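Local coordinates for packaging protein UL32 (Human herpesvirus 8 type M, PDB 6XF9), which forms a pentameric ring required for packaging the viral genome, and probably acts by helping bring new capsids to nuclear replication compartments, at residues Leu284-Lys289 with Ala293-Leu298; Gly427-Arg432 with Ser460-Leu465. All blocks are in the same frame, centred on the assembly; numbering follows the deposited sequence.

How the interactions relate
Interaction 1 closes the short antiparallel hairpin that leads into the zinc-binding helix 297-304; interaction 2 packs helix 416-430 against the last helix of the chain, 459-465. Their centres lie 13 Å apart, and segment 284-289 joins them by reaching both helices. R287 NE sits 3.2 Å from N430 OD1, a probable hydrogen bond to the end region of the first helix, while K289 NZ lies 2.5 Å from H464 O, a probable hydrogen bond whose short length is doubtful. Interaction 1 supplies C296 to a zinc site of three cysteines and one histidine; interaction 2 lies further off, the T462 side chain about 11 Å from a bound zinc ion.

Interaction 1: Leu284-Lys289 with Ala293-Leu298. With ZN (zinc ion), chain P.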
ATOM      1  N   LEU D 284      13.380 -34.011   2.513  1.00 42.29           N
ATOM      2  CA  LEU D 284      12.326 -34.983   2.222  1.00 44.92           C
ATOM      3  C   LEU D 284      12.183 -35.267   0.725  1.00 45.55           C
ATOM      4  O   LEU D 284      11.073 -35.484   0.226  1.00 46.77           O
ATOM      5  CB  LEU D 284      10.989 -34.528   2.813  1.00 45.54           C
ATOM      6  CG  LEU D 284      11.082 -34.417   4.334  1.00 45.25           C
ATOM      7  CD1 LEU D 284       9.754 -34.026   4.977  1.00 46.28           C
ATOM      8  CD2 LEU D 284      11.582 -35.731   4.875  1.00 46.76           C
ATOM      9  N   GLY D 285      13.286 -35.233  -0.012  1.00 48.51           N
ATOM     10  CA  GLY D 285      13.254 -35.541  -1.429  1.00 48.72           C
ATOM     11  C   GLY D 285      14.598 -35.232  -2.047  1.00 47.54           C
ATOM     12  O   GLY D 285      15.453 -34.574  -1.445  1.00 46.03           O
ATOM     13  N   LEU D 286      14.820 -35.746  -3.235  1.00 58.33           N
ATOM     14  CA  LEU D 286      16.009 -35.469  -3.973  1.00 57.59           C
ATOM     15  C   LEU D 286      15.651 -34.845  -5.308  1.00 56.87           C
ATOM     16  O   LEU D 286      15.227 -35.505  -6.181  1.00 57.30           O
ATOM     17  CB  LEU D 286      16.777 -36.749  -4.181  1.00 58.03           C
ATOM     18  CG  LEU D 286      18.030 -36.648  -4.974  1.00 57.34           C
ATOM     19  CD1 LEU D 286      18.859 -35.589  -4.375  1.00 56.75           C
ATOM     20  CD2 LEU D 286      18.803 -37.891  -4.868  1.00 57.64           C
ATOM     21  N   ARG D 287      15.955 -33.582  -5.478  1.00 64.75           N
ATOM     22  CA  ARG D 287      15.654 -32.832  -6.663  1.00 64.04           C
ATOM     23  C   ARG D 287      16.893 -32.203  -7.190  1.00 63.55           C
ATOM     24  O   ARG D 287      17.715 -31.858  -6.424  1.00 63.24           O
ATOM     25  CB  ARG D 287      14.799 -31.685  -6.274  1.00 63.15           C
ATOM     26  CG  ARG D 287      13.353 -31.964  -6.242  1.00 63.65           C
ATOM     27  CD  ARG D 287      12.661 -30.798  -5.621  1.00 62.42           C
ATOM     28  NE  ARG D 287      12.647 -30.930  -4.207  1.00 62.78           N
ATOM     29  CZ  ARG D 287      11.805 -31.699  -3.564  1.00 63.91           C
ATOM     30  NH1 ARG D 287      10.927 -32.385  -4.243  1.00 64.70           N
ATOM     31  NH2 ARG D 287      11.850 -31.775  -2.259  1.00 63.85           N
ATOM     32  N   TYR D 288      16.996 -31.974  -8.491  1.00 61.61           N
ATOM     33  CA  TYR D 288      18.183 -31.388  -9.085  1.00 61.29           C
ATOM     34  C   TYR D 288      18.050 -30.060  -9.719  1.00 60.52           C
ATOM     35  O   TYR D 288      17.032 -29.769 -10.207  1.00 60.48           O
ATOM     36  CB  TYR D 288      18.704 -32.283 -10.147  1.00 62.03           C
ATOM     37  CG  TYR D 288      19.272 -33.493  -9.592  1.00 62.77           C
ATOM     38  CD1 TYR D 288      18.509 -34.574  -9.377  1.00 63.40           C
ATOM     39  CD2 TYR D 288      20.555 -33.554  -9.247  1.00 62.67           C
ATOM     40  CE1 TYR D 288      19.028 -35.687  -8.839  1.00 63.76           C
ATOM     41  CE2 TYR D 288      21.064 -34.661  -8.714  1.00 63.03           C
ATOM     42  CZ  TYR D 288      20.275 -35.690  -8.517  1.00 63.68           C
ATOM     43  OH  TYR D 288      20.746 -36.775  -8.005  1.00 64.15           O
ATOM     44  N   LYS D 289      19.053 -29.229  -9.615  1.00 54.55           N
ATOM     45  CA  LYS D 289      19.075 -27.944 -10.264  1.00 53.99           C
ATOM     46  C   LYS D 289      20.494 -27.442 -10.404  1.00 54.11           C
ATOM     47  O   LYS D 289      21.197 -27.527  -9.495  1.00 54.12           O
ATOM     48  CB  LYS D 289      18.306 -26.933  -9.455  1.00 52.65           C
ATOM     49  CG  LYS D 289      17.630 -25.863 -10.237  1.00 51.88           C
ATOM     50  CD  LYS D 289      17.246 -24.755  -9.318  1.00 50.29           C
ATOM     51  CE  LYS D 289      16.390 -23.745 -10.001  1.00 49.76           C
ATOM     52  NZ  LYS D 289      16.219 -22.482  -9.275  1.00 48.05           N
ATOM     53  N   ALA D 293      21.996 -30.811  -6.006  1.00 45.92           N
ATOM     54  CA  ALA D 293      20.853 -31.643  -5.659  1.00 46.27           C
ATOM     55  C   ALA D 293      20.380 -31.245  -4.270  1.00 45.71           C
ATOM     56  O   ALA D 293      21.140 -30.677  -3.483  1.00 44.99           O
ATOM     57  CB  ALA D 293      21.211 -33.128  -5.705  1.00 47.26           C
ATOM     58  N   SER D 294      19.114 -31.548  -3.960  1.00 56.77           N
ATOM     59  CA  SER D 294      18.600 -31.159  -2.650  1.00 55.75           C
ATOM     60  C   SER D 294      19.256 -31.913  -1.512  1.00 56.35           C
ATOM     61  O   SER D 294      19.107 -31.488  -0.361  1.00 55.48           O
ATOM     62  CB  SER D 294      17.095 -31.360  -2.555  1.00 56.26           C
ATOM     63  OG  SER D 294      16.752 -32.680  -2.881  1.00 58.11           O
ATOM     64  N   VAL D 295      19.963 -33.007  -1.789  1.00 42.86           N
ATOM     65  CA  VAL D 295      20.783 -33.683  -0.790  1.00 43.29           C
ATOM     66  C   VAL D 295      22.227 -33.264  -1.019  1.00 42.61           C
ATOM     67  O   VAL D 295      22.838 -33.633  -2.020  1.00 42.85           O
ATOM     68  CB  VAL D 295      20.630 -35.210  -0.854  1.00 44.43           C
ATOM     69  CG1 VAL D 295      21.578 -35.871   0.132  1.00 43.54           C
ATOM     70  CG2 VAL D 295      19.222 -35.613  -0.536  1.00 45.37           C
ATOM     71  N   CYS D 296      22.799 -32.505  -0.099  1.00 47.87           N
ATOM     72  CA  CYS D 296      24.163 -32.039  -0.266  1.00 46.23           C
ATOM     73  C   CYS D 296      25.144 -33.096   0.206  1.00 45.08           C
ATOM     74  O   CYS D 296      25.037 -33.592   1.334  1.00 43.93           O
ATOM     75  CB  CYS D 296      24.368 -30.754   0.506  1.00 43.79           C
ATOM     76  SG  CYS D 296      26.079 -30.234   0.528  1.00 42.44           S
ATOM     77  N   LEU D 297      26.090 -33.465  -0.663  1.00 56.73           N
ATOM     78  CA  LEU D 297      27.006 -34.544  -0.297  1.00 55.86           C
ATOM     79  C   LEU D 297      28.061 -34.079   0.680  1.00 54.06           C
ATOM     80  O   LEU D 297      28.484 -34.858   1.534  1.00 53.25           O
ATOM     81  CB  LEU D 297      27.706 -35.110  -1.523  1.00 56.90           C
ATOM     82  CG  LEU D 297      27.005 -36.262  -2.209  1.00 57.93           C
ATOM     83  CD1 LEU D 297      27.672 -36.480  -3.561  1.00 58.78           C
ATOM     84  CD2 LEU D 297      27.131 -37.480  -1.332  1.00 57.06           C
ATOM     85  N   LEU D 298      28.481 -32.814   0.585  1.00 43.91           N
ATOM     86  CA  LEU D 298      29.486 -32.301   1.499  1.00 42.33           C
ATOM     87  C   LEU D 298      28.947 -32.156   2.913  1.00 40.52           C
ATOM     88  O   LEU D 298      29.726 -32.163   3.873  1.00 39.52           O
ATOM     89  CB  LEU D 298      30.031 -30.971   0.985  1.00 42.89           C
ATOM     90  CG  LEU D 298      30.520 -31.026  -0.463  1.00 44.89           C
ATOM     91  CD1 LEU D 298      30.935 -29.665  -0.954  1.00 45.63           C
ATOM     92  CD2 LEU D 298      31.690 -31.966  -0.521  1.00 45.30           C
TER
HETATM   93 ZN    ZN P 502      26.107 -28.690   2.263  1.00 47.64          ZN
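S294 holds its OG between its own backbone N and carbonyl carbon (chi1 55°), which turns the hydroxyl onto the backbone of G285-R287, and L286 sends CG anti to its N to bring CD1 beside A293 and V295. The serine oxygen is gripped twice. S294 OG donates to G285 O at 2.7 Å, approaching from above the carbonyl plane, 38° out of it, and R287 N donates to S294 OG at 2.9 Å with an angle of 154° at the hydrogen. Next to this, S294 N returns a bond to R287 O, and A293 CA adds a CH contact to the same oxygen. Together they close a two-stranded antiparallel beta hairpin in which Y288 and A293 form a non-hydrogen-bonded pair. Its second strand runs on into a zinc site of three cysteines and one histidine with a CxxC pair, where C296 sits at the N-cap of helix 297-304 and binds the zinc ion through C296 SG at 2.3 Å; C299, H366 and C373 complete the site. On the apolar side, A293 CB meets the Y288 ring obliquely, 3.4 Å from Y288 CE2, and stands 3.7 Å from L286 CD1. L286 CD1 also reaches V295 CG2 at 3.9 Å, while beyond the hairpin V295 packs on L238 and H281.

Interaction 2: Gly427-Arg432 with Ser460-Leu465; sequences GLQNAR and SQTSHL
L428 and Q429 of helix 416-430 meet S463 and T462 of helix 459-465, a small helix-helix contact near the C-terminus of the chain. The backbones come closest at Q429 and S463, whose CA atoms are 6.2 Å apart, and just 134 Å² of surface is buried between the segments, so the helices meet through a few side chains. L428 supplies the apolar share of the contact; Q429 packs as well. With CG between its backbone N and carbonyl carbon (chi1 66°), the leucine swings CD1 across to the S463 hydroxyl, and L428 CD1 lies 3.8 Å from S463 OG. L428 also packs on S438, I441 and I442 of helix 435-451, so it lies among three helices that follow one another along the chain.

The polar part is looser. Q429 has CG anti to its N (chi1 -151°) and an extended chain beyond, which carries the amide alongside the facing helix. Q429 NE2 comes 3.7 Å from T462 O and 3.9 Å from S463 CA, so the amide rests against this backbone by packing. Its bonds are made to other residues: OE1 accepts from K426 NZ, one turn back on its own helix, and NE2 makes a weak bond to Y466 O, just past helix 459-465. These two partners would tend to fix the rotation of the amide.

The far side of helix 459-465 faces a second subunit of the pentamer, with Q461 and L465 on F153 of that neighbouring chain and H464 on its T168. On the near side, the methyl T462 CG2 stands 4.2 Å from Q429 NE2.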
ATOM      1  N   GLY D 427      12.233 -24.459   2.594  1.00 58.72           N
ATOM      2  CA  GLY D 427      10.854 -24.772   2.247  1.00 59.64           C
ATOM      3  C   GLY D 427      10.364 -24.032   1.021  1.00 59.30           C
ATOM      4  O   GLY D 427       9.690 -24.611   0.164  1.00 60.28           O
ATOM      5  N   LEU D 428      10.658 -22.734   0.927  1.00 51.07           N
ATOM      6  CA  LEU D 428      10.236 -22.021  -0.271  1.00 50.92           C
ATOM      7  C   LEU D 428      10.953 -22.570  -1.498  1.00 51.25           C
ATOM      8  O   LEU D 428      10.393 -22.576  -2.600  1.00 51.87           O
ATOM      9  CB  LEU D 428      10.475 -20.512  -0.119  1.00 49.58           C
ATOM     10  CG  LEU D 428      11.873 -19.928  -0.009  1.00 48.61           C
ATOM     11  CD1 LEU D 428      12.613 -19.908  -1.332  1.00 48.81           C
ATOM     12  CD2 LEU D 428      11.759 -18.512   0.482  1.00 47.84           C
ATOM     13  N   GLN D 429      12.159 -23.092  -1.306  1.00 50.55           N
ATOM     14  CA  GLN D 429      12.996 -23.655  -2.359  1.00 50.94           C
ATOM     15  C   GLN D 429      12.530 -25.032  -2.833  1.00 52.31           C
ATOM     16  O   GLN D 429      12.886 -25.451  -3.937  1.00 53.00           O
ATOM     17  CB  GLN D 429      14.430 -23.704  -1.832  1.00 50.44           C
ATOM     18  CG  GLN D 429      15.501 -23.600  -2.839  1.00 50.65           C
ATOM     19  CD  GLN D 429      16.854 -23.495  -2.182  1.00 50.13           C
ATOM     20  OE1 GLN D 429      16.992 -23.794  -1.007  1.00 50.00           O
ATOM     21  NE2 GLN D 429      17.857 -23.049  -2.928  1.00 50.27           N
ATOM     22  N   ASN D 430      11.807 -25.780  -2.003  1.00 66.62           N
ATOM     23  CA  ASN D 430      11.431 -27.153  -2.330  1.00 67.86           C
ATOM     24  C   ASN D 430       9.918 -27.358  -2.346  1.00 68.35           C
ATOM     25  O   ASN D 430       9.466 -28.510  -2.375  1.00 69.53           O
ATOM     26  CB  ASN D 430      12.049 -28.136  -1.321  1.00 68.64           C
ATOM     27  CG  ASN D 430      13.571 -28.282  -1.449  1.00 68.66           C
ATOM     28  OD1 ASN D 430      14.112 -28.643  -2.510  1.00 69.15           O
ATOM     29  ND2 ASN D 430      14.271 -27.979  -0.353  1.00 67.88           N
ATOM     30  N   ALA D 431       9.120 -26.288  -2.350  1.00 58.45           N
ATOM     31  CA  ALA D 431       7.670 -26.410  -2.234  1.00 59.06           C
ATOM     32  C   ALA D 431       7.030 -25.094  -2.649  1.00 58.40           C
ATOM     33  O   ALA D 431       7.663 -24.033  -2.624  1.00 57.45           O
ATOM     34  CB  ALA D 431       7.232 -26.791  -0.815  1.00 59.69           C
ATOM     35  N   ARG D 432       5.763 -25.179  -3.030  1.00 70.00           N
ATOM     36  CA  ARG D 432       5.041 -24.006  -3.501  1.00 69.48           C
ATOM     37  C   ARG D 432       4.724 -23.091  -2.323  1.00 68.99           C
ATOM     38  O   ARG D 432       4.103 -23.522  -1.341  1.00 69.78           O
ATOM     39  CB  ARG D 432       3.768 -24.434  -4.243  1.00 70.22           C
ATOM     40  N   SER D 460      18.239 -14.610  -2.394  1.00 53.76           N
ATOM     41  CA  SER D 460      17.485 -14.601  -3.649  1.00 53.95           C
ATOM     42  C   SER D 460      18.331 -15.149  -4.779  1.00 55.06           C
ATOM     43  O   SER D 460      17.839 -15.913  -5.615  1.00 55.73           O
ATOM     44  CB  SER D 460      17.012 -13.188  -3.987  1.00 53.94           C
ATOM     45  OG  SER D 460      18.107 -12.286  -4.086  1.00 54.40           O
ATOM     46  N   GLN D 461      19.609 -14.771  -4.817  1.00 48.32           N
ATOM     47  CA  GLN D 461      20.526 -15.381  -5.768  1.00 49.34           C
ATOM     48  C   GLN D 461      20.590 -16.885  -5.549  1.00 49.71           C
ATOM     49  O   GLN D 461      20.468 -17.663  -6.501  1.00 50.59           O
ATOM     50  CB  GLN D 461      21.912 -14.731  -5.650  1.00 50.03           C
ATOM     51  CG  GLN D 461      23.009 -15.571  -6.294  1.00 51.70           C
ATOM     52  CD  GLN D 461      24.429 -14.997  -6.133  1.00 52.83           C
ATOM     53  OE1 GLN D 461      24.637 -13.984  -5.454  1.00 52.58           O
ATOM     54  NE2 GLN D 461      25.418 -15.678  -6.735  1.00 54.20           N
ATOM     55  N   THR D 462      20.722 -17.321  -4.288  1.00 43.47           N
ATOM     56  CA  THR D 462      20.801 -18.753  -4.003  1.00 43.70           C
ATOM     57  C   THR D 462      19.541 -19.471  -4.421  1.00 43.68           C
ATOM     58  O   THR D 462      19.604 -20.547  -5.021  1.00 44.71           O
ATOM     59  CB  THR D 462      21.059 -19.007  -2.523  1.00 43.12           C
ATOM     60  OG1 THR D 462      22.269 -18.360  -2.142  1.00 43.32           O
ATOM     61  CG2 THR D 462      21.162 -20.506  -2.245  1.00 43.72           C
ATOM     62  N   SER D 463      18.380 -18.907  -4.104  1.00 50.24           N
ATOM     63  CA  SER D 463      17.142 -19.574  -4.482  1.00 50.34           C
ATOM     64  C   SER D 463      16.985 -19.661  -5.989  1.00 51.28           C
ATOM     65  O   SER D 463      16.437 -20.649  -6.501  1.00 52.05           O
ATOM     66  CB  SER D 463      15.944 -18.841  -3.907  1.00 49.48           C
ATOM     67  OG  SER D 463      14.779 -19.474  -4.399  1.00 50.35           O
ATOM     68  N   HIS D 464      17.449 -18.645  -6.722  1.00 65.33           N
ATOM     69  CA  HIS D 464      17.393 -18.744  -8.175  1.00 66.08           C
ATOM     70  C   HIS D 464      18.314 -19.861  -8.659  1.00 67.07           C
ATOM     71  O   HIS D 464      17.918 -20.675  -9.499  1.00 67.84           O
ATOM     72  CB  HIS D 464      17.747 -17.403  -8.841  1.00 65.89           C
ATOM     73  CG  HIS D 464      16.617 -16.407  -8.854  1.00 65.47           C
ATOM     74  ND1 HIS D 464      15.431 -16.621  -9.529  1.00 65.84           N
ATOM     75  CD2 HIS D 464      16.538 -15.141  -8.357  1.00 64.89           C
ATOM     76  CE1 HIS D 464      14.644 -15.562  -9.384  1.00 65.54           C
ATOM     77  NE2 HIS D 464      15.298 -14.644  -8.688  1.00 64.78           N
ATOM     78  N   LEU D 465      19.518 -19.964  -8.083  1.00 46.56           N
ATOM     79  CA  LEU D 465      20.564 -20.809  -8.659  1.00 47.63           C
ATOM     80  C   LEU D 465      20.382 -22.307  -8.359  1.00 48.20           C
ATOM     81  O   LEU D 465      20.413 -23.130  -9.285  1.00 48.99           O
ATOM     82  CB  LEU D 465      21.936 -20.347  -8.158  1.00 47.96           C
ATOM     83  CG  LEU D 465      22.554 -19.037  -8.689  1.00 48.13           C
ATOM     84  CD1 LEU D 465      23.999 -18.832  -8.167  1.00 48.78           C
ATOM     85  CD2 LEU D 465      22.470 -18.922 -10.216  1.00 48.59           C
TER